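Putative uncharacterized protein (Jonesia denitrificans, PDB 4KTB) is of unknown function but belongs to the Nudix clan and may hydrolyse a nucleoside diphosphate linked to another moiety, possibly diadenosine tetraphosphate. Local coordinates at residues V45-D50 and I56-L61; G77-M80 and R84-D87; A115-T120 and D177-Q182; A137-V142 and L184-R189. One frame throughout, in Å; residues are numbered along the deposited sequence.

Interaction 1. Residues V45-D50 and I56-L61. With EDO (1,2-ethanediol), chain P.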
loop_
_atom_site.group_PDB
_atom_site.type_symbol
_atom_site.label_atom_id
_atom_site.label_comp_id
_atom_site.label_asym_id
_atom_site.label_seq_id
_atom_site.Cartn_x
_atom_site.Cartn_y
_atom_site.Cartn_z
ATOM N N VAL A 45 -9.331 6.985 -10.532
ATOM C CA VAL A 45 -9.492 8.403 -10.230
ATOM C C VAL A 45 -8.518 9.190 -11.108
ATOM O O VAL A 45 -7.296 9.081 -10.950
ATOM C CB VAL A 45 -9.278 8.713 -8.741
ATOM C CG1 VAL A 45 -9.106 10.190 -8.533
ATOM C CG2 VAL A 45 -10.452 8.252 -7.923
ATOM N N PRO A 46 -9.062 9.962 -12.061
ATOM C CA PRO A 46 -8.195 10.626 -13.040
ATOM C C PRO A 46 -7.703 11.960 -12.506
ATOM O O PRO A 46 -8.523 12.799 -12.096
ATOM C CB PRO A 46 -9.129 10.854 -14.241
ATOM C CG PRO A 46 -10.398 10.033 -13.929
ATOM C CD PRO A 46 -10.480 10.046 -12.445
ATOM N N VAL A 47 -6.387 12.164 -12.505
ATOM C CA VAL A 47 -5.836 13.365 -11.883
ATOM C C VAL A 47 -4.803 14.089 -12.723
ATOM O O VAL A 47 -4.147 13.500 -13.584
ATOM C CB VAL A 47 -5.201 13.063 -10.507
ATOM C CG1 VAL A 47 -6.141 12.257 -9.633
ATOM C CG2 VAL A 47 -3.875 12.333 -10.671
ATOM N N ARG A 48 -4.681 15.385 -12.457
ATOM C CA ARG A 48 -3.596 16.194 -12.984
ATOM C C ARG A 48 -2.594 16.371 -11.871
ATOM O O ARG A 48 -2.967 16.724 -10.752
ATOM C CB ARG A 48 -4.096 17.579 -13.403
ATOM C CG ARG A 48 -4.898 17.614 -14.704
ATOM C CD ARG A 48 -5.377 19.019 -15.019
ATOM N NE ARG A 48 -6.104 19.071 -16.281
ATOM C CZ ARG A 48 -6.889 20.072 -16.651
ATOM N NH1 ARG A 48 -7.060 21.115 -15.851
ATOM N NH2 ARG A 48 -7.500 20.020 -17.823
ATOM N N VAL A 49 -1.324 16.134 -12.176
ATOM C CA VAL A 49 -0.277 16.270 -11.169
ATOM C C VAL A 49 0.785 17.284 -11.599
ATOM O O VAL A 49 0.926 17.574 -12.793
ATOM C CB VAL A 49 0.398 14.908 -10.854
ATOM C CG1 VAL A 49 -0.615 13.910 -10.328
ATOM C CG2 VAL A 49 1.078 14.350 -12.085
ATOM N N ASP A 50 1.518 17.831 -10.631
ATOM C CA ASP A 50 2.694 18.622 -10.961
ATOM C C ASP A 50 3.906 17.705 -11.187
ATOM O O ASP A 50 3.755 16.478 -11.225
ATOM C CB ASP A 50 2.968 19.708 -9.914
ATOM C CG ASP A 50 3.267 19.155 -8.528
ATOM O OD1 ASP A 50 3.566 17.949 -8.372
ATOM O OD2 ASP A 50 3.228 19.958 -7.568
ATOM N N ILE A 56 -2.943 17.901 -8.341
ATOM C CA ILE A 56 -3.363 19.293 -8.511
ATOM C C ILE A 56 -4.857 19.400 -8.802
ATOM O O ILE A 56 -5.549 20.241 -8.218
ATOM C CB ILE A 56 -2.596 19.984 -9.643
ATOM C CG1 ILE A 56 -1.093 19.724 -9.517
ATOM C CG2 ILE A 56 -2.895 21.477 -9.637
ATOM C CD1 ILE A 56 -0.490 20.247 -8.211
ATOM N N GLN A 57 -5.343 18.564 -9.724
ATOM C CA GLN A 57 -6.782 18.437 -9.971
ATOM C C GLN A 57 -7.249 16.991 -10.141
ATOM O O GLN A 57 -6.454 16.100 -10.422
ATOM C CB GLN A 57 -7.219 19.249 -11.192
ATOM C CG GLN A 57 -7.253 20.745 -10.992
ATOM C CD GLN A 57 -7.704 21.444 -12.245
ATOM O OE1 GLN A 57 -7.241 21.132 -13.346
ATOM N NE2 GLN A 57 -8.636 22.373 -12.094
ATOM N N VAL A 58 -8.552 16.780 -9.963
ATOM C CA VAL A 58 -9.190 15.486 -10.228
ATOM C C VAL A 58 -10.183 15.664 -11.360
ATOM O O VAL A 58 -10.815 16.720 -11.469
ATOM C CB VAL A 58 -9.961 14.966 -8.997
ATOM C CG1 VAL A 58 -10.649 13.635 -9.293
ATOM C CG2 VAL A 58 -9.034 14.804 -7.829
ATOM N N GLY A 59 -10.330 14.643 -12.203
ATOM C CA GLY A 59 -11.258 14.736 -13.316
ATOM C C GLY A 59 -12.559 13.994 -13.078
ATOM O O GLY A 59 -12.564 12.768 -13.015
ATOM N N LEU A 60 -13.661 14.731 -12.960
ATOM C CA LEU A 60 -14.989 14.127 -12.824
ATOM C C LEU A 60 -15.766 14.241 -14.127
ATOM O O LEU A 60 -15.827 15.309 -14.731
ATOM C CB LEU A 60 -15.797 14.806 -11.708
ATOM C CG LEU A 60 -15.207 14.793 -10.302
ATOM C CD1 LEU A 60 -16.201 15.334 -9.301
ATOM C CD2 LEU A 60 -14.807 13.377 -9.938
ATOM N N LEU A 61 -16.359 13.131 -14.550
ATOM C CA LEU A 61 -17.194 13.113 -15.740
ATOM C C LEU A 61 -18.579 13.550 -15.331
ATOM O O LEU A 61 -19.026 13.237 -14.235
ATOM C CB LEU A 61 -17.251 11.697 -16.301
ATOM C CG LEU A 61 -15.896 11.130 -16.715
ATOM C CD1 LEU A 61 -15.987 9.647 -16.972
ATOM C CD2 LEU A 61 -15.442 11.843 -17.962
HETATM C C1 EDO P . -10.079 22.278 -16.884
HETATM O O1 EDO P . -8.885 22.409 -17.660
HETATM C C2 EDO P . -10.165 23.410 -15.866
HETATM O O2 EDO P . -8.996 23.414 -15.038
#
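Arg48 and Gln57 form a hydrogen-bonded antiparallel pair whose side chains run the same way, side by side. Along the arginine, CB lies 4.2 Å from Gln57 CB. CG stands anti to the carbonyl carbon (chi1 -75°); beyond it the chain is extended as far as NE, and Arg48 CD passes 3.3 Å from Gln57 OE1. At the tip, Arg48 NH1 meets Gln57 OE1 at 2.5 Å, a short, bent bond that lies in the amide's carbonyl plane but is tilted from the guanidinium. Arg48 NH2 reaches O1 of an ethanediol at 2.8 Å, in the guanidinium plane, and Gln57 NE2 donates to O2 of the same diol at 3.1 Å. The diol, probably from the crystallisation liquor, thus joins the two tips, while Trp157 makes a cation-pi contact with the arginine. An alanine in place of Gln57 would probably leave Arg48 NH1 without its amide acceptor and the guanidinium freer to turn. Behind this polar face, Val47 and Val58 pair on the other face, and Val45 CG1 touches Val58 CG1; Val58 also touches Leu180 and Leu184 of the C-terminal helix. The backbone departs from regular pairing at Arg48 O, which accepts from Ile56 N at 2.7 Å and from Gln57 N at 3.2 Å. Two residues facing one in this way make a classic beta bulge, here in the hairpin of strands 39-49 and 55-64.

Interaction 2. Residues G77-M80 and R84-D87; sequences GRVM and RVRD
Val79 and Val85 both place CG1 anti to the backbone N (chi1 174° and 175°), which leaves each CG2 beside its own N, and it is these two CG2 methyls that meet, 4.5 Å apart. Val79 CG1 lies 4.4 Å from Arg84 O, so one valine covers the start of the helix with both of its branches. The touch is loose, and strand 39-49 fills in around it: Val42 packs on both valines, and Val40 on Val79.

The polar chemistry belongs to the helix side. Arg84, at the N-cap position, reaches forward along the first turn and grips Asp87 side-on, NE to OD2 at 2.8 Å and NH1 to OD1 at 3.1 Å. Both oxygens lie close to the guanidinium plane, although OD2 is approached from above the plane of its own carboxylate. Arg86 CD rests on one guanidinium face, 3.5 Å above the plane. Two pairings continue into the assembly: Arg84 NH2 makes a salt bridge with Asp54 of a third subunit, and Val85 N is hydrogen-bonded to Glu116 of the second subunit.

The spacing of Gly77, Glu83 and Arg91 recalls the Nudix box, a loop-helix-loop motif; His92 stands where the consensus has a glutamate, so the box appears degenerate. Chemically, the contact across the segments is mostly apolar and its few approaches are long, which implies that the valines do not act alone: the helix start also has polar partners in its own turn and in two other subunits.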
loop_
_atom_site.group_PDB
_atom_site.type_symbol
_atom_site.label_atom_id
_atom_site.label_comp_id
_atom_site.label_asym_id
_atom_site.label_seq_id
_atom_site.Cartn_x
_atom_site.Cartn_y
_atom_site.Cartn_z
ATOM N N GLY A 77 -15.491 0.433 -14.298
ATOM C CA GLY A 77 -16.046 -0.615 -15.120
ATOM C C GLY A 77 -15.491 -1.996 -14.860
ATOM O O GLY A 77 -14.527 -2.184 -14.116
ATOM N N ARG A 78 -16.113 -2.959 -15.519
ATOM C CA ARG A 78 -15.873 -4.367 -15.301
ATOM C C ARG A 78 -14.531 -4.773 -15.886
ATOM O O ARG A 78 -14.056 -4.165 -16.841
ATOM C CB ARG A 78 -17.000 -5.140 -15.983
ATOM C CG ARG A 78 -17.101 -6.601 -15.617
ATOM C CD ARG A 78 -18.354 -7.211 -16.245
ATOM N NE ARG A 78 -18.265 -7.307 -17.704
ATOM C CZ ARG A 78 -17.741 -8.344 -18.354
ATOM N NH1 ARG A 78 -17.249 -9.376 -17.677
ATOM N NH2 ARG A 78 -17.702 -8.349 -19.681
ATOM N N VAL A 79 -13.895 -5.783 -15.308
ATOM C CA VAL A 79 -12.712 -6.356 -15.942
ATOM C C VAL A 79 -13.180 -7.534 -16.773
ATOM O O VAL A 79 -13.862 -8.409 -16.258
ATOM C CB VAL A 79 -11.692 -6.851 -14.924
ATOM C CG1 VAL A 79 -10.551 -7.583 -15.647
ATOM C CG2 VAL A 79 -11.129 -5.686 -14.140
HETATM N N MSE A 80 -12.829 -7.564 -18.053
HETATM C CA MSE A 80 -13.308 -8.631 -18.916
HETATM C C MSE A 80 -12.593 -9.955 -18.671
HETATM O O MSE A 80 -11.475 -9.998 -18.165
HETATM C CB MSE A 80 -13.156 -8.257 -20.390
HETATM C CG MSE A 80 -13.740 -6.911 -20.753
HETATM SE SE MSE A 80 -13.900 -6.736 -22.669
HETATM C CE MSE A 80 -12.184 -7.553 -23.145
ATOM N N ARG A 84 -6.317 -8.621 -18.323
ATOM C CA ARG A 84 -5.584 -8.177 -17.126
ATOM C C ARG A 84 -6.173 -6.897 -16.532
ATOM O O ARG A 84 -6.734 -6.078 -17.240
ATOM C CB ARG A 84 -4.109 -7.932 -17.426
ATOM C CG ARG A 84 -3.357 -9.162 -17.881
ATOM C CD ARG A 84 -1.870 -8.840 -18.001
ATOM N NE ARG A 84 -1.651 -7.620 -18.780
ATOM C CZ ARG A 84 -0.493 -6.973 -18.880
ATOM N NH1 ARG A 84 -0.425 -5.870 -19.613
ATOM N NH2 ARG A 84 0.588 -7.424 -18.256
ATOM N N VAL A 85 -6.029 -6.726 -15.224
ATOM C CA VAL A 85 -6.586 -5.551 -14.562
ATOM C C VAL A 85 -5.997 -4.256 -15.105
ATOM O O VAL A 85 -6.733 -3.331 -15.423
ATOM C CB VAL A 85 -6.386 -5.616 -13.026
ATOM C CG1 VAL A 85 -6.857 -4.318 -12.357
ATOM C CG2 VAL A 85 -7.144 -6.791 -12.455
ATOM N N ARG A 86 -4.671 -4.206 -15.229
ATOM C CA ARG A 86 -3.998 -2.992 -15.684
ATOM C C ARG A 86 -4.447 -2.635 -17.097
ATOM O O ARG A 86 -4.483 -1.459 -17.458
ATOM C CB ARG A 86 -2.467 -3.124 -15.602
ATOM C CG ARG A 86 -1.842 -4.125 -16.567
ATOM C CD ARG A 86 -0.321 -4.196 -16.353
ATOM N NE ARG A 86 0.027 -4.514 -14.961
ATOM C CZ ARG A 86 0.640 -3.693 -14.107
ATOM N NH1 ARG A 86 0.894 -4.098 -12.870
ATOM N NH2 ARG A 86 1.007 -2.475 -14.483
ATOM N N ASP A 87 -4.815 -3.658 -17.876
ATOM C CA ASP A 87 -5.324 -3.482 -19.239
ATOM C C ASP A 87 -6.770 -2.982 -19.240
ATOM O O ASP A 87 -7.158 -2.179 -20.083
ATOM C CB ASP A 87 -5.265 -4.802 -20.024
ATOM C CG ASP A 87 -3.852 -5.221 -20.374
ATOM O OD1 ASP A 87 -2.996 -4.336 -20.566
ATOM O OD2 ASP A 87 -3.604 -6.445 -20.465
#

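Interaction 3. Residues A115-T120 and D177-Q182; sequences AEYFPT and DMLLKQ
Leu179 meets Ala115 and Tyr117 where the C-terminal helix lies against the central beta sheet, a helix-on-sheet packing that belongs to the layered alpha/beta/alpha sandwich of the Nudix fold. In the first shell the leucine presents both of its methyls to the alanine: CD2 comes within 4.1 Å of Ala115 CB and CD1 within 4.2 Å. Its CG stands anti to the backbone N (chi1 -179°), which carries the branched end out from the helix toward the strand. The single methyl of Ala115 points toward the helix.

Two residues along the strand, Tyr117 shares the same side of the sheet. The side chains of Tyr117 and Leu179 cross at about a right angle, and only the hydroxyl touches the leucine. That oxygen is held by Asp43 of strand 39-49 through a hydrogen bond to OD2, so the aspartate, a second-shell residue, probably helps to position the tyrosine against Leu179. Phe126 meets the tyrosine ring with planes about 50° apart and also touches Ala115 and Leu179, while Phe112 and Thr113 also touch the leucine.

Farther along the strand, Phe118 meets His82 of the second subunit edge-to-face. The helix itself makes packing contacts with the fourth subunit, where Gln182 lies on Gly188 of that chain.

Returning to the hydroxyl, Leu179 CD2 sits 3.5 Å from Tyr117 OH but 4.6 Å from Tyr117 CZ, so the methyl meets the oxygen rather than the ring.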
loop_
_atom_site.group_PDB
_atom_site.type_symbol
_atom_site.label_atom_id
_atom_site.label_comp_id
_atom_site.label_asym_id
_atom_site.label_seq_id
_atom_site.Cartn_x
_atom_site.Cartn_y
_atom_site.Cartn_z
ATOM N N ALA A 115 -13.173 -1.190 -3.225
ATOM C CA ALA A 115 -14.514 -0.661 -2.989
ATOM C C ALA A 115 -15.526 -1.750 -3.323
ATOM O O ALA A 115 -15.610 -2.202 -4.477
ATOM C CB ALA A 115 -14.768 0.554 -3.846
ATOM N N GLU A 116 -16.298 -2.155 -2.326
ATOM C CA GLU A 116 -17.200 -3.262 -2.489
ATOM C C GLU A 116 -18.618 -2.741 -2.592
ATOM O O GLU A 116 -19.275 -2.484 -1.590
ATOM C CB GLU A 116 -17.005 -4.221 -1.324
ATOM C CG GLU A 116 -15.537 -4.568 -1.150
ATOM C CD GLU A 116 -15.232 -5.445 0.057
ATOM O OE1 GLU A 116 -14.150 -5.261 0.650
ATOM O OE2 GLU A 116 -16.043 -6.331 0.403
ATOM N N TYR A 117 -19.054 -2.553 -3.828
ATOM C CA TYR A 117 -20.387 -2.065 -4.103
ATOM C C TYR A 117 -21.363 -3.201 -3.924
ATOM O O TYR A 117 -21.350 -4.164 -4.694
ATOM C CB TYR A 117 -20.495 -1.546 -5.534
ATOM C CG TYR A 117 -19.552 -0.424 -5.924
ATOM C CD1 TYR A 117 -18.283 -0.701 -6.433
ATOM C CD2 TYR A 117 -19.949 0.907 -5.839
ATOM C CE1 TYR A 117 -17.432 0.310 -6.816
ATOM C CE2 TYR A 117 -19.106 1.929 -6.212
ATOM C CZ TYR A 117 -17.850 1.624 -6.701
ATOM O OH TYR A 117 -17.003 2.628 -7.084
ATOM N N PHE A 118 -22.223 -3.070 -2.921
ATOM C CA PHE A 118 -23.233 -4.087 -2.634
ATOM C C PHE A 118 -24.559 -3.783 -3.300
ATOM O O PHE A 118 -24.913 -2.625 -3.503
ATOM C CB PHE A 118 -23.426 -4.252 -1.124
ATOM C CG PHE A 118 -22.632 -5.391 -0.529
ATOM C CD1 PHE A 118 -21.242 -5.417 -0.623
ATOM C CD2 PHE A 118 -23.267 -6.437 0.129
ATOM C CE1 PHE A 118 -20.489 -6.480 -0.077
ATOM C CE2 PHE A 118 -22.520 -7.502 0.675
ATOM C CZ PHE A 118 -21.131 -7.516 0.571
ATOM N N PRO A 119 -25.307 -4.834 -3.644
ATOM C CA PRO A 119 -26.606 -4.644 -4.288
ATOM C C PRO A 119 -27.649 -4.241 -3.264
ATOM O O PRO A 119 -28.793 -3.997 -3.623
ATOM C CB PRO A 119 -26.928 -6.032 -4.833
ATOM C CG PRO A 119 -26.269 -6.942 -3.874
ATOM C CD PRO A 119 -24.989 -6.258 -3.463
ATOM N N THR A 120 -27.256 -4.201 -1.997
ATOM C CA THR A 120 -28.139 -3.717 -0.950
ATOM C C THR A 120 -27.501 -2.473 -0.393
ATOM O O THR A 120 -26.308 -2.480 -0.109
ATOM C CB THR A 120 -28.262 -4.714 0.200
ATOM O OG1 THR A 120 -28.700 -5.983 -0.297
ATOM C CG2 THR A 120 -29.258 -4.208 1.231
ATOM N N ASP A 177 -18.582 9.212 -3.876
ATOM C CA ASP A 177 -18.091 10.420 -3.234
ATOM C C ASP A 177 -17.100 10.019 -2.157
ATOM O O ASP A 177 -16.065 10.653 -1.990
ATOM C CB ASP A 177 -19.226 11.261 -2.655
ATOM C CG ASP A 177 -20.174 10.454 -1.819
ATOM O OD1 ASP A 177 -20.429 9.282 -2.166
ATOM O OD2 ASP A 177 -20.676 10.988 -0.809
HETATM N N MSE A 178 -17.404 8.947 -1.440
HETATM C CA MSE A 178 -16.500 8.465 -0.408
HETATM C C MSE A 178 -15.224 7.880 -1.002
HETATM O O MSE A 178 -14.125 8.100 -0.487
HETATM C CB MSE A 178 -17.187 7.409 0.444
HETATM C CG MSE A 178 -16.266 6.778 1.465
HETATM SE SE MSE A 178 -15.366 8.078 2.622
HETATM C CE MSE A 178 -16.895 9.134 3.258
ATOM N N LEU A 179 -15.375 7.122 -2.082
ATOM C CA LEU A 179 -14.216 6.541 -2.752
ATOM C C LEU A 179 -13.291 7.663 -3.220
ATOM O O LEU A 179 -12.062 7.547 -3.153
ATOM C CB LEU A 179 -14.652 5.668 -3.927
ATOM C CG LEU A 179 -13.527 4.981 -4.698
ATOM C CD1 LEU A 179 -12.663 4.170 -3.771
ATOM C CD2 LEU A 179 -14.118 4.093 -5.780
ATOM N N LEU A 180 -13.887 8.767 -3.658
ATOM C CA LEU A 180 -13.107 9.925 -4.057
ATOM C C LEU A 180 -12.310 10.487 -2.868
ATOM O O LEU A 180 -11.138 10.848 -3.002
ATOM C CB LEU A 180 -14.024 10.984 -4.662
ATOM C CG LEU A 180 -13.432 12.377 -4.824
ATOM C CD1 LEU A 180 -12.230 12.346 -5.756
ATOM C CD2 LEU A 180 -14.508 13.327 -5.332
ATOM N N LYS A 181 -12.946 10.538 -1.704
ATOM C CA LYS A 181 -12.286 11.028 -0.500
ATOM C C LYS A 181 -11.173 10.099 -0.051
ATOM O O LYS A 181 -10.113 10.542 0.392
ATOM C CB LYS A 181 -13.292 11.179 0.631
ATOM C CG LYS A 181 -14.295 12.281 0.421
ATOM C CD LYS A 181 -15.024 12.543 1.715
ATOM C CE LYS A 181 -16.525 12.476 1.513
ATOM N NZ LYS A 181 -17.291 12.650 2.785
ATOM N N GLN A 182 -11.430 8.807 -0.139
ATOM C CA GLN A 182 -10.384 7.833 0.118
ATOM C C GLN A 182 -9.215 8.044 -0.833
ATOM O O GLN A 182 -8.070 7.904 -0.444
ATOM C CB GLN A 182 -10.927 6.409 -0.034
ATOM C CG GLN A 182 -11.935 6.020 1.017
ATOM C CD GLN A 182 -12.557 4.671 0.743
ATOM O OE1 GLN A 182 -13.687 4.583 0.262
ATOM N NE2 GLN A 182 -11.814 3.604 1.040
#

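Interaction 4. Residues A137-V142 and L184-R189; sequences AYIVPV and LAHAGR
Where Ile139 of the strand meets His186 and Ala187, the shortest polar bond lies in the backbone of the helix end: Arg189 N donates to Leu184 O at 2.7 Å. A second bond, from Gly188 N to Ala185 O at 2.8 Å, is enclosed by the first, and the positive phi of Gly188 (71°) lets the chain reverse so that both can form. His186 and Ala187, just before the glycine, face the strand.

Ile139 carries the whole contact on one methyl. CG1 stands beside the backbone N and CD1 extends from it (chi2 169°), reaching between its two partners. Ile139 CD1 lies 4.0 Å from His186 CD2, at the edge of the imidazole and near its plane, and equally 4.0 Å from Ala187 CB. Val47 of the adjoining strand packs beside Ile139, and Val55 touches Ala187.

The polar groups of the turn have other partners. His186 O bonds to Ser108 OG of the third subunit, and Arg189 forms a salt bridge with Asp54 of its own chain. A helix terminated by a Schellman motif, with residues next to the turn packed on a strand of the sheet, is what this contact contributes to the Nudix sandwich.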
loop_
_atom_site.group_PDB
_atom_site.type_symbol
_atom_site.label_atom_id
_atom_site.label_comp_id
_atom_site.label_asym_id
_atom_site.label_seq_id
_atom_site.Cartn_x
_atom_site.Cartn_y
_atom_site.Cartn_z
ATOM N N ALA A 137 -9.407 0.006 -6.868
ATOM C CA ALA A 137 -9.438 1.420 -7.187
ATOM C C ALA A 137 -8.033 1.949 -7.319
ATOM O O ALA A 137 -7.163 1.623 -6.521
ATOM C CB ALA A 137 -10.211 2.195 -6.137
ATOM N N TYR A 138 -7.810 2.767 -8.337
ATOM C CA TYR A 138 -6.511 3.382 -8.501
ATOM C C TYR A 138 -6.641 4.863 -8.796
ATOM O O TYR A 138 -7.614 5.309 -9.391
ATOM C CB TYR A 138 -5.731 2.703 -9.629
ATOM C CG TYR A 138 -5.555 1.207 -9.484
ATOM C CD1 TYR A 138 -6.556 0.343 -9.884
ATOM C CD2 TYR A 138 -4.381 0.663 -8.975
ATOM C CE1 TYR A 138 -6.410 -1.018 -9.776
ATOM C CE2 TYR A 138 -4.223 -0.716 -8.861
ATOM C CZ TYR A 138 -5.254 -1.545 -9.269
ATOM O OH TYR A 138 -5.157 -2.903 -9.178
ATOM N N ILE A 139 -5.651 5.624 -8.357
ATOM C CA ILE A 139 -5.487 6.993 -8.809
ATOM C C ILE A 139 -4.658 6.961 -10.087
ATOM O O ILE A 139 -3.530 6.444 -10.096
ATOM C CB ILE A 139 -4.721 7.813 -7.781
ATOM C CG1 ILE A 139 -5.575 8.042 -6.538
ATOM C CG2 ILE A 139 -4.303 9.150 -8.353
ATOM C CD1 ILE A 139 -4.785 8.610 -5.388
ATOM N N VAL A 140 -5.197 7.525 -11.163
ATOM C CA VAL A 140 -4.501 7.500 -12.440
ATOM C C VAL A 140 -4.197 8.908 -12.957
ATOM O O VAL A 140 -5.104 9.658 -13.330
ATOM C CB VAL A 140 -5.264 6.705 -13.503
ATOM C CG1 VAL A 140 -4.401 6.575 -14.757
ATOM C CG2 VAL A 140 -5.656 5.320 -12.984
ATOM N N PRO A 141 -2.910 9.286 -12.943
ATOM C CA PRO A 141 -2.625 10.586 -13.536
ATOM C C PRO A 141 -2.760 10.421 -15.036
ATOM O O PRO A 141 -2.446 9.343 -15.559
ATOM C CB PRO A 141 -1.164 10.850 -13.139
ATOM C CG PRO A 141 -0.914 9.934 -11.950
ATOM C CD PRO A 141 -1.729 8.710 -12.278
ATOM N N VAL A 142 -3.281 11.446 -15.699
ATOM C CA VAL A 142 -3.345 11.448 -17.151
ATOM C C VAL A 142 -2.427 12.530 -17.633
ATOM O O VAL A 142 -2.455 13.650 -17.119
ATOM C CB VAL A 142 -4.759 11.701 -17.681
ATOM C CG1 VAL A 142 -5.558 10.423 -17.629
ATOM C CG2 VAL A 142 -5.433 12.788 -16.874
ATOM N N LEU A 184 -8.303 10.888 -2.394
ATOM C CA LEU A 184 -7.641 12.111 -1.967
ATOM C C LEU A 184 -6.864 11.900 -0.681
ATOM O O LEU A 184 -5.763 12.425 -0.522
ATOM C CB LEU A 184 -8.675 13.214 -1.743
ATOM C CG LEU A 184 -9.342 13.691 -3.021
ATOM C CD1 LEU A 184 -10.464 14.646 -2.685
ATOM C CD2 LEU A 184 -8.312 14.366 -3.915
ATOM N N ALA A 185 -7.462 11.160 0.247
ATOM C CA ALA A 185 -6.783 10.806 1.480
ATOM C C ALA A 185 -5.490 10.074 1.128
ATOM O O ALA A 185 -4.429 10.440 1.595
ATOM C CB ALA A 185 -7.661 9.949 2.350
ATOM N N HIS A 186 -5.592 9.048 0.284
ATOM C CA HIS A 186 -4.412 8.268 -0.113
ATOM C C HIS A 186 -3.320 9.171 -0.669
ATOM O O HIS A 186 -2.148 8.992 -0.364
ATOM C CB HIS A 186 -4.769 7.210 -1.156
ATOM C CG HIS A 186 -3.614 6.346 -1.561
ATOM N ND1 HIS A 186 -2.982 5.485 -0.682
ATOM C CD2 HIS A 186 -2.975 6.198 -2.746
ATOM C CE1 HIS A 186 -2.015 4.846 -1.312
ATOM N NE2 HIS A 186 -1.981 5.261 -2.565
ATOM N N ALA A 187 -3.718 10.148 -1.483
ATOM C CA ALA A 187 -2.771 11.073 -2.116
ATOM C C ALA A 187 -2.248 12.141 -1.150
ATOM O O ALA A 187 -1.360 12.922 -1.481
ATOM C CB ALA A 187 -3.408 11.719 -3.322
ATOM N N GLY A 188 -2.803 12.168 0.051
ATOM C CA GLY A 188 -2.440 13.180 1.020
ATOM C C GLY A 188 -2.972 14.542 0.624
ATOM O O GLY A 188 -2.316 15.559 0.829
ATOM N N ARG A 189 -4.169 14.566 0.054
ATOM C CA ARG A 189 -4.741 15.813 -0.417
ATOM C C ARG A 189 -6.226 15.901 -0.097
ATOM O O ARG A 189 -6.976 16.577 -0.793
ATOM C CB ARG A 189 -4.488 15.972 -1.921
ATOM C CG ARG A 189 -3.041 16.266 -2.310
ATOM C CD ARG A 189 -2.766 17.755 -2.297
ATOM N NE ARG A 189 -1.340 18.062 -2.365
ATOM C CZ ARG A 189 -0.673 18.784 -1.462
ATOM N NH1 ARG A 189 -1.294 19.290 -0.401
ATOM N NH2 ARG A 189 0.626 19.003 -1.622
#

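Overall arrangement
Strand 39-49 lies at the centre of the set: it carries half of interaction 1, neighbours strand 75-78 of interaction 2, and runs parallel to strand 133-141 of interaction 4. Interactions 1 and 4, with centres about 8 Å apart, are stitched by Val45 backbone bonds to Tyr138 and Val140. Interactions 3 and 4 share helix 176-186, and Leu179 touches Ala137 between them. The chemistry follows position. Strand pairing in interaction 1 is rich in hydrogen bonds and reaches from core to surface; interactions 2 and 3 are buried and mainly apolar, and interaction 4 is apolar but partly buried. Interactions 2, 3 and 4 also border other subunits, whereas interaction 1 meets none.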